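Local coordinates for protein extracellular ligand-binding receptor (Rhodopseudomonas palustris, PDB 4F06) that probably serves as the solute-binding protein of an ABC transporter, binding p-hydroxybenzoic acid, an aromatic compound derived from lignin, at residues L20-Y25 with E280-S285; Y25-I29 with E46-R50. All coordinates share one frame; numbering follows the deposited sequence.

Both contacts use helix 19-36 and share Y25, and their centres lie about 11 Å apart. Contact 1 (20-25 with 280-285) is the more buried, its centre about 10 Å from that of the chain, against about 16 Å, and it buries 497 Å² against 260 Å². Its chemistry is largely polar, with F21 and Y25 packing beside hydrogen bonds that join the helix to the start of helix 283-301. Contact 2 (25-29 with 46-50) is partly buried and has no hydrogen bond across it; aliphatic groups lie on aromatic rings of strand 43-51. M27, on the 25-29 segment but facing away from the strand, packs its CE on V281 of contact 1.

Contact 1: L20-Y25 with E280-S285; sequences LFGKNY and EVTMTS
The N24 amide joins the two segments through both ends. N24 ND2 donates to E280 O at 2.9 Å with a nearly straight N-H...O angle of 175°, and also to L20 O one turn back; both acceptors lie in the amide plane, fixing its rotation. N24 OD1 accepts from T282 N at 2.9 Å, from well above the carbonyl plane. T284 OG1 gives its proton to F21 O at 2.9 Å, in the carbonyl plane and on a lone pair. With chi1 at 53°, OG1 sits between the backbone N and carbonyl carbon of T284, directed at helix 19-36, while T284 CB packs 3.6 Å from Y25 CE1. N24, T282 and T284 thus form the tightly packed, buried part, N24 CB lying 3.0 Å from T284 OG1. T282 is the N-cap of helix 283-301, its OG1 accepting a weak bond from T284 N. F21 CE1 reaches T282 CG2 at 3.8 Å, and the ring makes an oblique Met-aromatic contact with selenomethionine M283. The solvent side, with exposed K23 and partly exposed L20 and E280, is sparser: K23 NZ forms a salt bridge with E280, its hydrogen bond to OE1 (2.7 Å) using the syn lone pair. M283 also touches the bound p-hydroxybenzoic acid. The starts of helices 19-36 and 283-301 pack together here, with F267 and L271 of helix 262-273 touching S285 and V281.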
loop_
_atom_site.group_PDB
_atom_site.type_symbol
_atom_site.label_atom_id
_atom_site.label_comp_id
_atom_site.label_asym_id
_atom_site.label_seq_id
_atom_site.Cartn_x
_atom_site.Cartn_y
_atom_site.Cartn_z
ATOM N N LEU A 20 -11.684 -2.247 -6.829
ATOM C CA LEU A 20 -11.945 -1.732 -5.488
ATOM C C LEU A 20 -10.847 -0.822 -5.007
ATOM O O LEU A 20 -11.076 0.118 -4.264
ATOM C CB LEU A 20 -12.119 -2.909 -4.507
ATOM C CG LEU A 20 -12.630 -2.490 -3.101
ATOM C CD1 LEU A 20 -13.904 -1.610 -3.143
ATOM C CD2 LEU A 20 -12.979 -3.759 -2.349
ATOM N N PHE A 21 -9.604 -1.100 -5.419
ATOM C CA PHE A 21 -8.465 -0.312 -4.935
ATOM C C PHE A 21 -8.447 1.097 -5.493
ATOM O O PHE A 21 -8.022 2.043 -4.779
ATOM C CB PHE A 21 -7.155 -1.050 -5.161
ATOM C CG PHE A 21 -7.179 -2.357 -4.436
ATOM C CD1 PHE A 21 -6.976 -2.380 -3.050
ATOM C CD2 PHE A 21 -7.524 -3.552 -5.105
ATOM C CE1 PHE A 21 -7.100 -3.584 -2.355
ATOM C CE2 PHE A 21 -7.646 -4.754 -4.385
ATOM C CZ PHE A 21 -7.439 -4.754 -3.015
ATOM N N GLY A 22 -8.860 1.283 -6.745
ATOM C CA GLY A 22 -8.980 2.638 -7.296
ATOM C C GLY A 22 -10.216 3.346 -6.789
ATOM O O GLY A 22 -10.173 4.568 -6.503
ATOM N N LYS A 23 -11.325 2.613 -6.653
ATOM C CA LYS A 23 -12.510 3.191 -6.017
ATOM C C LYS A 23 -12.138 3.731 -4.625
ATOM O O LYS A 23 -12.632 4.785 -4.222
ATOM C CB LYS A 23 -13.620 2.148 -5.873
ATOM C CG LYS A 23 -14.927 2.652 -5.274
ATOM C CD LYS A 23 -15.967 1.517 -5.150
ATOM C CE LYS A 23 -17.307 1.954 -4.593
ATOM N NZ LYS A 23 -18.234 0.793 -4.643
ATOM N N ASN A 24 -11.280 3.013 -3.904
ATOM C CA ASN A 24 -10.836 3.488 -2.589
ATOM C C ASN A 24 -10.032 4.781 -2.631
ATOM O O ASN A 24 -10.074 5.536 -1.685
ATOM C CB ASN A 24 -10.054 2.412 -1.850
ATOM C CG ASN A 24 -10.908 1.591 -0.898
ATOM O OD1 ASN A 24 -10.989 1.891 0.303
ATOM N ND2 ASN A 24 -11.615 0.599 -1.419
ATOM N N TYR A 25 -9.300 5.054 -3.732
ATOM C CA TYR A 25 -8.659 6.397 -3.824
ATOM C C TYR A 25 -9.765 7.470 -3.825
ATOM O O TYR A 25 -9.659 8.470 -3.098
ATOM C CB TYR A 25 -7.882 6.571 -5.132
ATOM C CG TYR A 25 -6.602 5.792 -5.261
ATOM C CD1 TYR A 25 -5.868 5.319 -4.169
ATOM C CD2 TYR A 25 -6.095 5.565 -6.569
ATOM C CE1 TYR A 25 -4.656 4.666 -4.377
ATOM C CE2 TYR A 25 -4.884 4.931 -6.760
ATOM C CZ TYR A 25 -4.202 4.438 -5.668
ATOM O OH TYR A 25 -2.974 3.797 -5.832
ATOM N N GLU A 280 -16.069 -2.116 2.245
ATOM C CA GLU A 280 -15.309 -1.935 1.011
ATOM C C GLU A 280 -14.034 -1.177 1.264
ATOM O O GLU A 280 -13.253 -0.970 0.338
ATOM C CB GLU A 280 -16.157 -1.207 -0.031
ATOM C CG GLU A 280 -17.385 -2.017 -0.441
ATOM C CD GLU A 280 -18.001 -1.605 -1.779
ATOM O OE1 GLU A 280 -17.778 -0.457 -2.262
ATOM O OE2 GLU A 280 -18.737 -2.445 -2.354
ATOM N N VAL A 281 -13.785 -0.736 2.506
ATOM C CA VAL A 281 -12.613 0.105 2.798
ATOM C C VAL A 281 -11.313 -0.708 2.825
ATOM O O VAL A 281 -11.242 -1.753 3.466
ATOM C CB VAL A 281 -12.824 0.846 4.140
ATOM C CG1 VAL A 281 -11.578 1.626 4.533
ATOM C CG2 VAL A 281 -13.999 1.789 4.013
ATOM N N THR A 282 -10.299 -0.193 2.134
ATOM C CA THR A 282 -8.974 -0.840 1.980
ATOM C C THR A 282 -7.876 0.211 2.339
ATOM O O THR A 282 -8.165 1.438 2.453
ATOM C CB THR A 282 -8.681 -1.316 0.469
ATOM O OG1 THR A 282 -8.565 -0.131 -0.368
ATOM C CG2 THR A 282 -9.751 -2.166 -0.107
HETATM N N MSE A 283 -6.633 -0.261 2.379
HETATM C CA MSE A 283 -5.507 0.632 2.677
HETATM C C MSE A 283 -5.340 1.770 1.686
HETATM O O MSE A 283 -4.812 2.834 2.071
HETATM C CB MSE A 283 -4.208 -0.212 2.727
HETATM C CG MSE A 283 -3.610 -0.610 1.366
HETATM SE SE MSE A 283 -4.745 -1.789 0.269
HETATM C CE MSE A 283 -3.392 -2.362 -0.985
ATOM N N THR A 284 -5.757 1.625 0.422
ATOM C CA THR A 284 -5.558 2.731 -0.532
ATOM C C THR A 284 -6.407 3.957 -0.155
ATOM O O THR A 284 -6.057 5.068 -0.539
ATOM C CB THR A 284 -5.813 2.294 -1.960
ATOM O OG1 THR A 284 -7.105 1.679 -2.073
ATOM C CG2 THR A 284 -4.739 1.299 -2.441
ATOM N N SER A 285 -7.496 3.780 0.604
ATOM C CA SER A 285 -8.267 4.947 1.054
ATOM C C SER A 285 -7.498 5.851 2.006
ATOM O O SER A 285 -7.598 7.065 1.886
ATOM C CB SER A 285 -9.634 4.544 1.655
ATOM O OG SER A 285 -9.456 3.889 2.885
#

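Contact 2: Y25-I29 with E46-R50; sequences YKMGI and EFVYR. With SO4 (sulfate ion), chain H.
I29 CG2, anti to the backbone N, sits over the centre of the F47 ring, 3.6 Å from its centroid and 14° off the normal, a CH-pi contact. The setting is a beta-alpha-beta crossover of the periplasmic binding protein fold: strand 5-12, helix 19-36 and strand 43-51 follow one another, the two strands are parallel neighbours, and the helix covers one face of their sheet. The axes of the short segments 25-29 and 46-50 run antiparallel at 173° and approach to 10.8 Å. I29 serves the second aromatic too, its CD1 meeting Y49 OH at 3.5 Å. The phenol pushes in between K26 and I29, and Y49 OH also lies 3.6 Å from K26 CA. K26 has two conformers; in the one modelled here CE lies over one face of the Y49 ring, 3.8 Å from the centroid, and the bend at chi3 (-76°) would leave NZ in an off-centre cation-pi position. With the phenol of Y49 cut back to an alanine, I29 CD1 is likely to lose its partner and a gap to open between helix and strand. Behind these rings, V8 and V10 of strand 5-12 touch F47 and Y49, and I29 also packs on A288 of helix 283-301. V48 and R50 are directed to the other side of the sheet, toward helix 57-69, where R50 NE forms a salt bridge with E66. There the guanidinium meets a sulfate, probably from the crystallisation liquor, edge-on: R50 NH1 donates to sulfate O4 and R50 NH2 to sulfate O2, the latter at 2.8 Å.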
loop_
_atom_site.group_PDB
_atom_site.type_symbol
_atom_site.label_atom_id
_atom_site.label_comp_id
_atom_site.label_asym_id
_atom_site.label_seq_id
_atom_site.Cartn_x
_atom_site.Cartn_y
_atom_site.Cartn_z
ATOM N N TYR A 25 -9.300 5.054 -3.732
ATOM C CA TYR A 25 -8.659 6.397 -3.824
ATOM C C TYR A 25 -9.765 7.470 -3.825
ATOM O O TYR A 25 -9.659 8.470 -3.098
ATOM C CB TYR A 25 -7.882 6.571 -5.132
ATOM C CG TYR A 25 -6.602 5.792 -5.261
ATOM C CD1 TYR A 25 -5.868 5.319 -4.169
ATOM C CD2 TYR A 25 -6.095 5.565 -6.569
ATOM C CE1 TYR A 25 -4.656 4.666 -4.377
ATOM C CE2 TYR A 25 -4.884 4.931 -6.760
ATOM C CZ TYR A 25 -4.202 4.438 -5.668
ATOM O OH TYR A 25 -2.974 3.797 -5.832
ATOM N N LYS A 26 -10.817 7.284 -4.620
ATOM C CA LYS A 26 -11.942 8.215 -4.664
ATOM C C LYS A 26 -12.634 8.298 -3.310
ATOM O O LYS A 26 -12.995 9.405 -2.862
ATOM C CB LYS A 26 -12.938 7.758 -5.732
ATOM C CG LYS A 26 -14.053 8.768 -5.953
ATOM C CD LYS A 26 -14.954 8.323 -7.095
ATOM C CE LYS A 26 -14.299 8.565 -8.448
ATOM N NZ LYS A 26 -15.202 8.330 -9.589
HETATM N N MSE A 27 -12.822 7.144 -2.646
HETATM C CA MSE A 27 -13.437 7.166 -1.298
HETATM C C MSE A 27 -12.614 7.984 -0.310
HETATM O O MSE A 27 -13.147 8.765 0.478
HETATM C CB MSE A 27 -13.589 5.739 -0.781
HETATM C CG MSE A 27 -14.618 4.954 -1.548
HETATM SE SE MSE A 27 -14.492 3.045 -1.316
HETATM C CE MSE A 27 -14.248 2.890 0.436
ATOM N N GLY A 28 -11.310 7.786 -0.317
ATOM C CA GLY A 28 -10.412 8.480 0.641
ATOM C C GLY A 28 -10.355 9.977 0.336
ATOM O O GLY A 28 -10.410 10.801 1.275
ATOM N N ILE A 29 -10.266 10.345 -0.943
ATOM C CA ILE A 29 -10.312 11.767 -1.322
ATOM C C ILE A 29 -11.669 12.372 -0.970
ATOM O O ILE A 29 -11.733 13.490 -0.401
ATOM C CB ILE A 29 -9.992 11.912 -2.798
ATOM C CG1 ILE A 29 -8.462 11.623 -2.994
ATOM C CG2 ILE A 29 -10.371 13.308 -3.309
ATOM C CD1 ILE A 29 -8.094 11.293 -4.436
ATOM N N GLU A 46 -10.030 20.342 -7.842
ATOM C CA GLU A 46 -10.855 19.314 -8.470
ATOM C C GLU A 46 -9.975 18.090 -8.764
ATOM O O GLU A 46 -8.938 18.232 -9.404
ATOM C CB GLU A 46 -11.456 19.851 -9.798
ATOM C CG GLU A 46 -12.323 18.855 -10.538
ATOM C CD GLU A 46 -12.798 19.365 -11.883
ATOM O OE1 GLU A 46 -12.746 20.604 -12.160
ATOM O OE2 GLU A 46 -13.247 18.507 -12.686
ATOM N N PHE A 47 -10.446 16.909 -8.373
ATOM C CA PHE A 47 -9.778 15.650 -8.665
ATOM C C PHE A 47 -10.413 15.021 -9.895
ATOM O O PHE A 47 -11.648 14.929 -9.998
ATOM C CB PHE A 47 -9.890 14.745 -7.445
ATOM C CG PHE A 47 -9.119 15.255 -6.248
ATOM C CD1 PHE A 47 -9.724 16.136 -5.325
ATOM C CD2 PHE A 47 -7.787 14.820 -6.016
ATOM C CE1 PHE A 47 -9.012 16.627 -4.231
ATOM C CE2 PHE A 47 -7.087 15.313 -4.905
ATOM C CZ PHE A 47 -7.702 16.194 -4.010
ATOM N N VAL A 48 -9.550 14.604 -10.827
ATOM C CA VAL A 48 -9.900 14.003 -12.143
ATOM C C VAL A 48 -9.319 12.577 -12.162
ATOM O O VAL A 48 -8.122 12.410 -11.940
ATOM C CB VAL A 48 -9.288 14.836 -13.306
ATOM C CG1 VAL A 48 -9.725 14.270 -14.672
ATOM C CG2 VAL A 48 -9.672 16.317 -13.151
ATOM N N TYR A 49 -10.150 11.559 -12.405
ATOM C CA TYR A 49 -9.709 10.163 -12.280
ATOM C C TYR A 49 -9.492 9.525 -13.641
ATOM O O TYR A 49 -10.315 9.679 -14.556
ATOM C CB TYR A 49 -10.752 9.341 -11.467
ATOM C CG TYR A 49 -10.898 9.874 -10.062
ATOM C CD1 TYR A 49 -11.776 10.919 -9.776
ATOM C CD2 TYR A 49 -10.119 9.347 -9.030
ATOM C CE1 TYR A 49 -11.871 11.412 -8.477
ATOM C CE2 TYR A 49 -10.219 9.844 -7.741
ATOM C CZ TYR A 49 -11.078 10.872 -7.478
ATOM O OH TYR A 49 -11.176 11.367 -6.188
ATOM N N ARG A 50 -8.430 8.740 -13.760
ATOM C CA ARG A 50 -8.159 7.994 -14.982
ATOM C C ARG A 50 -7.800 6.562 -14.589
ATOM O O ARG A 50 -7.276 6.301 -13.488
ATOM C CB ARG A 50 -6.982 8.641 -15.735
ATOM C CG ARG A 50 -7.248 10.045 -16.268
ATOM C CD ARG A 50 -8.350 10.030 -17.331
ATOM N NE ARG A 50 -8.630 11.374 -17.874
ATOM C CZ ARG A 50 -9.646 12.143 -17.513
ATOM N NH1 ARG A 50 -10.504 11.724 -16.582
ATOM N NH2 ARG A 50 -9.803 13.335 -18.099
HETATM S S SO4 H . -13.290 14.255 -16.429
HETATM O O1 SO4 H . -14.597 14.140 -17.128
HETATM O O2 SO4 H . -12.241 14.631 -17.421
HETATM O O3 SO4 H . -13.380 15.326 -15.395
HETATM O O4 SO4 H . -12.933 12.970 -15.757
#